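Local coordinates for malonyl CoA-acyl carrier protein transacylase (Synechocystis sp. PCC 6803 substr. Kazusa, PDB 4RR5), which transfers the malonyl group from malonyl-CoA to holo acyl carrier protein, supplying malonyl-ACP for fatty acid biosynthesis, at residues Y64-E67 with A68-D72. Numbering follows the deposited sequence.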
# COMPACT_ATOMS: atom_id res chain seq x y z
N TYR A 64 2.95 -1.29 -8.21
CA TYR A 64 1.90 -2.23 -8.58
C TYR A 64 2.39 -3.25 -9.61
O TYR A 64 2.13 -4.44 -9.48
CB TYR A 64 0.67 -1.50 -9.12
CG TYR A 64 -0.37 -2.43 -9.75
CD1 TYR A 64 -0.30 -2.77 -11.10
CD2 TYR A 64 -1.42 -2.95 -9.00
CE1 TYR A 64 -1.24 -3.60 -11.69
CE2 TYR A 64 -2.37 -3.78 -9.58
CZ TYR A 64 -2.27 -4.10 -10.93
OH TYR A 64 -3.20 -4.92 -11.51
N VAL A 65 3.08 -2.78 -10.64
CA VAL A 65 3.52 -3.67 -11.71
C VAL A 65 4.52 -4.69 -11.16
O VAL A 65 4.46 -5.88 -11.48
CB VAL A 65 4.14 -2.86 -12.88
CG1 VAL A 65 4.90 -3.78 -13.84
CG2 VAL A 65 3.07 -2.06 -13.61
N ILE A 66 5.44 -4.21 -10.33
CA ILE A 66 6.46 -5.08 -9.76
C ILE A 66 5.86 -6.10 -8.79
O ILE A 66 6.20 -7.29 -8.84
CB ILE A 66 7.55 -4.25 -9.04
CG1 ILE A 66 8.42 -3.54 -10.09
CG2 ILE A 66 8.40 -5.13 -8.13
CD1 ILE A 66 9.27 -2.44 -9.53
N GLU A 67 4.96 -5.62 -7.93
CA GLU A 67 4.27 -6.48 -7.00
C GLU A 67 3.42 -7.55 -7.70
O GLU A 67 3.45 -8.73 -7.31
CB GLU A 67 3.42 -5.63 -6.04
CG GLU A 67 4.28 -4.98 -4.94
CD GLU A 67 3.58 -3.88 -4.17
OE1 GLU A 67 2.37 -3.65 -4.38
OE2 GLU A 67 4.25 -3.25 -3.33
N ALA A 68 2.68 -7.17 -8.74
CA ALA A 68 1.96 -8.16 -9.56
C ALA A 68 2.92 -9.16 -10.20
O ALA A 68 2.63 -10.34 -10.29
CB ALA A 68 1.12 -7.47 -10.62
N ILE A 69 4.09 -8.69 -10.64
CA ILE A 69 5.09 -9.60 -11.20
C ILE A 69 5.59 -10.57 -10.13
O ILE A 69 5.65 -11.77 -10.36
CB ILE A 69 6.28 -8.82 -11.83
CG1 ILE A 69 5.88 -8.31 -13.22
CG2 ILE A 69 7.54 -9.69 -11.91
CD1 ILE A 69 6.77 -7.25 -13.74
N LEU A 70 5.93 -10.06 -8.96
CA LEU A 70 6.35 -10.92 -7.85
C LEU A 70 5.28 -11.95 -7.47
O LEU A 70 5.61 -13.12 -7.22
CB LEU A 70 6.72 -10.07 -6.64
CG LEU A 70 8.09 -9.42 -6.80
CD1 LEU A 70 8.30 -8.37 -5.72
CD2 LEU A 70 9.19 -10.49 -6.79
N ALA A 71 4.02 -11.54 -7.43
CA ALA A 71 2.94 -12.46 -7.12
C ALA A 71 2.87 -13.62 -8.12
O ALA A 71 2.67 -14.78 -7.75
CB ALA A 71 1.61 -11.73 -7.09
N ASP A 72 3.02 -13.30 -9.40
CA ASP A 72 2.95 -14.33 -10.42
C ASP A 72 4.20 -15.21 -10.39
O ASP A 72 4.12 -16.40 -10.68
CB ASP A 72 2.76 -13.71 -11.79
CG ASP A 72 1.41 -13.08 -11.94
OD1 ASP A 72 0.53 -13.38 -11.12
OD2 ASP A 72 1.22 -12.29 -12.88
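Val65 and Ile69, one turn apart on alpha-helix 56-76 of the acyl transferase domain, lie alongside each other and point the same way, with Val65 CG1 3.9 Å from Ile69 CD1. With CG1 opposite the backbone N and beside the carbonyl carbon (chi1 166°), Val65 carries this methyl up the helix to its partner. Ile66 and Leu70 repeat the arrangement: the branch methyl CG2 of Ile66 meets CD1 of Leu70 at 4.0 Å. Branched apolar chains suit this buried face, since Val65, Ile66 and Ile69 all pack against helix 25-38. Ala68 stands where helices 90-97 and 103-119 close in; its small methyl touches Tyr96 and Phe103 and probably suits the limited room there. Tyr64, buried among the same two helices, gives its hydroxyl a partner in the carbonyl of Phe103. Glu67 extends its chain, and OE1, although buried, has a hydrogen-bond partner in Ser93 OG; its side chain is about 9 Å from that of Ser88, probably the catalytic serine. The backbone carries the usual i to i+4 hydrogen bonds; Leu70 N reaches Ile66 O at 2.8 Å, nearly straight at 166°, while Leu70 CG rests 3.5 Å from that same Ile66 O.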